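Local coordinates for carbamate kinase (Aeropyrum pernix, PDB 2E9Y), which probably catalyses the reversible transfer of a phosphoryl group between ATP and carbamate, at residues G150-R155 with R162-S167. Numbering follows the deposited sequence.
Sequences GWVFKR and RRVVPS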
loop_
_atom_site.group_PDB
_atom_site.type_symbol
_atom_site.label_atom_id
_atom_site.label_comp_id
_atom_site.label_asym_id
_atom_site.label_seq_id
_atom_site.Cartn_x
_atom_site.Cartn_y
_atom_site.Cartn_z
ATOM N N GLY A 150 -2.476 -1.614 -27.557
ATOM C CA GLY A 150 -1.099 -1.641 -28.006
ATOM C C GLY A 150 -0.215 -2.528 -27.147
ATOM O O GLY A 150 0.995 -2.324 -27.076
ATOM N N TRP A 151 -0.818 -3.513 -26.488
ATOM C CA TRP A 151 -0.062 -4.435 -25.646
ATOM C C TRP A 151 0.855 -5.289 -26.510
ATOM O O TRP A 151 0.576 -5.518 -27.687
ATOM C CB TRP A 151 -1.014 -5.342 -24.868
ATOM C CG TRP A 151 -1.676 -4.681 -23.706
ATOM C CD1 TRP A 151 -1.836 -3.340 -23.504
ATOM C CD2 TRP A 151 -2.303 -5.333 -22.596
ATOM N NE1 TRP A 151 -2.529 -3.117 -22.337
ATOM C CE2 TRP A 151 -2.827 -4.322 -21.761
ATOM C CE3 TRP A 151 -2.476 -6.674 -22.228
ATOM C CZ2 TRP A 151 -3.516 -4.612 -20.574
ATOM C CZ3 TRP A 151 -3.162 -6.962 -21.046
ATOM C CH2 TRP A 151 -3.671 -5.933 -20.236
ATOM N N VAL A 152 1.950 -5.753 -25.921
ATOM C CA VAL A 152 2.906 -6.591 -26.631
ATOM C C VAL A 152 2.913 -7.985 -26.014
ATOM O O VAL A 152 2.887 -8.130 -24.790
ATOM C CB VAL A 152 4.320 -5.999 -26.552
ATOM C CG1 VAL A 152 5.303 -6.900 -27.280
ATOM C CG2 VAL A 152 4.322 -4.604 -27.155
ATOM N N PHE A 153 2.962 -9.004 -26.863
ATOM C CA PHE A 153 2.947 -10.388 -26.398
ATOM C C PHE A 153 4.096 -11.221 -26.935
ATOM O O PHE A 153 4.716 -10.881 -27.943
ATOM C CB PHE A 153 1.635 -11.066 -26.820
ATOM C CG PHE A 153 0.417 -10.487 -26.170
ATOM C CD1 PHE A 153 -0.228 -9.391 -26.731
ATOM C CD2 PHE A 153 -0.067 -11.016 -24.980
ATOM C CE1 PHE A 153 -1.338 -8.825 -26.111
ATOM C CE2 PHE A 153 -1.176 -10.456 -24.355
ATOM C CZ PHE A 153 -1.812 -9.358 -24.921
ATOM N N LYS A 154 4.373 -12.317 -26.241
ATOM C CA LYS A 154 5.389 -13.273 -26.653
ATOM C C LYS A 154 4.709 -14.630 -26.625
ATOM O O LYS A 154 3.949 -14.939 -25.702
ATOM C CB LYS A 154 6.590 -13.275 -25.703
ATOM C CG LYS A 154 7.703 -12.330 -26.127
ATOM C CD LYS A 154 8.906 -12.430 -25.197
ATOM C CE LYS A 154 10.063 -11.582 -25.712
ATOM N NZ LYS A 154 9.635 -10.187 -26.014
ATOM N N ARG A 155 4.955 -15.437 -27.647
ATOM C CA ARG A 155 4.342 -16.750 -27.693
ATOM C C ARG A 155 5.005 -17.667 -26.671
ATOM O O ARG A 155 6.224 -17.648 -26.500
ATOM C CB ARG A 155 4.468 -17.335 -29.103
ATOM C CG ARG A 155 3.797 -18.686 -29.284
ATOM C CD ARG A 155 4.033 -19.219 -30.683
ATOM N NE ARG A 155 3.494 -18.332 -31.711
ATOM C CZ ARG A 155 2.201 -18.198 -31.987
ATOM N NH1 ARG A 155 1.298 -18.897 -31.314
ATOM N NH2 ARG A 155 1.811 -17.366 -32.942
ATOM N N ARG A 162 2.060 -14.660 -23.538
ATOM C CA ARG A 162 2.309 -13.980 -22.274
ATOM C C ARG A 162 2.421 -12.500 -22.602
ATOM O O ARG A 162 3.020 -12.129 -23.616
ATOM C CB ARG A 162 3.634 -14.425 -21.635
ATOM C CG ARG A 162 3.690 -15.858 -21.120
ATOM C CD ARG A 162 2.663 -16.118 -20.018
ATOM N NE ARG A 162 2.823 -15.275 -18.830
ATOM C CZ ARG A 162 3.753 -15.439 -17.888
ATOM N NH1 ARG A 162 4.641 -16.421 -17.975
ATOM N NH2 ARG A 162 3.780 -14.626 -16.837
ATOM N N ARG A 163 1.834 -11.649 -21.771
ATOM C CA ARG A 163 1.964 -10.223 -22.011
ATOM C C ARG A 163 3.345 -9.892 -21.481
ATOM O O ARG A 163 3.719 -10.358 -20.408
ATOM C CB ARG A 163 0.939 -9.408 -21.223
ATOM C CG ARG A 163 1.114 -7.903 -21.443
ATOM C CD ARG A 163 0.439 -7.050 -20.378
ATOM N NE ARG A 163 0.588 -5.628 -20.685
ATOM C CZ ARG A 163 0.140 -4.633 -19.923
ATOM N NH1 ARG A 163 -0.493 -4.890 -18.785
ATOM N NH2 ARG A 163 0.321 -3.377 -20.309
ATOM N N VAL A 164 4.113 -9.116 -22.236
ATOM C CA VAL A 164 5.437 -8.718 -21.788
ATOM C C VAL A 164 5.418 -7.200 -21.646
ATOM O O VAL A 164 4.818 -6.502 -22.459
ATOM C CB VAL A 164 6.549 -9.140 -22.793
ATOM C CG1 VAL A 164 6.804 -10.645 -22.687
ATOM C CG2 VAL A 164 6.141 -8.776 -24.208
ATOM N N VAL A 165 6.055 -6.701 -20.594
ATOM C CA VAL A 165 6.107 -5.270 -20.345
ATOM C C VAL A 165 7.554 -4.836 -20.182
ATOM O O VAL A 165 8.435 -5.656 -19.919
ATOM C CB VAL A 165 5.325 -4.883 -19.062
ATOM C CG1 VAL A 165 3.856 -5.242 -19.215
ATOM C CG2 VAL A 165 5.929 -5.575 -17.860
ATOM N N PRO A 166 7.819 -3.532 -20.357
ATOM C CA PRO A 166 9.168 -2.976 -20.232
ATOM C C PRO A 166 9.763 -3.093 -18.830
ATOM O O PRO A 166 9.048 -3.033 -17.830
ATOM C CB PRO A 166 8.978 -1.508 -20.613
ATOM C CG PRO A 166 7.795 -1.524 -21.521
ATOM C CD PRO A 166 6.875 -2.507 -20.838
ATOM N N SER A 167 11.078 -3.251 -18.774
ATOM C CA SER A 167 11.796 -3.308 -17.503
ATOM C C SER A 167 12.944 -2.318 -17.654
ATOM O O SER A 167 14.104 -2.706 -17.770
ATOM C CB SER A 167 12.344 -4.710 -17.231
ATOM O OG SER A 167 13.046 -4.726 -15.993
HETATM O O HOH W 1 2.310 -5.119 -23.246
#
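The guanidinium of Arg163 lies flat on one face of the Trp151 indole, the two planes only 1° apart and Arg163 CZ 3.6 Å from the centroid of the six-membered ring, a cation-pi stack. Val165 CG1 rests against the opposite face of the guanidinium, off toward its rim, while a water sits in plane at its edge. Arg163 CG stands anti to the backbone N (chi1 178°) and the chain runs extended to NE, which carries CD across the indole as well, 3.5 Å from Trp151 CE3, in a CH-pi contact. The water accepts from Arg163 NE and from Val152 N, 2.8 Å away, and donates to Val164 O, so it bridges the two strands beside the stack. NH2 of the same arginine forms a salt bridge with Glu211. Without the indole, as with an alanine at Trp151, the guanidinium would probably keep Glu211 and the water but lose its aromatic platform and be freer to turn. Beside this stack, Phe153 leans obliquely on the backbone of Arg163, CD2 3.7 Å from Arg163 CA, and its ring also packs against helix 139-149. On the face of the sheet bearing Val152, Lys154 and Val164, the Val164 methyls divide their contacts: CG2 meets Val152 CG1 at 3.7 Å, and CG1 touches the aliphatic chain of Lys154, whose NZ is hydrogen-bonded to the carbonyl O of Pro129. Lys154 and Arg162 exchange two backbone hydrogen bonds, and a third, 3.0 Å and nearly straight, runs from Val164 N to Val152 O. The whole is a twisted antiparallel beta hairpin, strands 152-155 and 161-165, in a small sheet separate from the main sheet of the amino acid kinase fold and backed by helix 139-149.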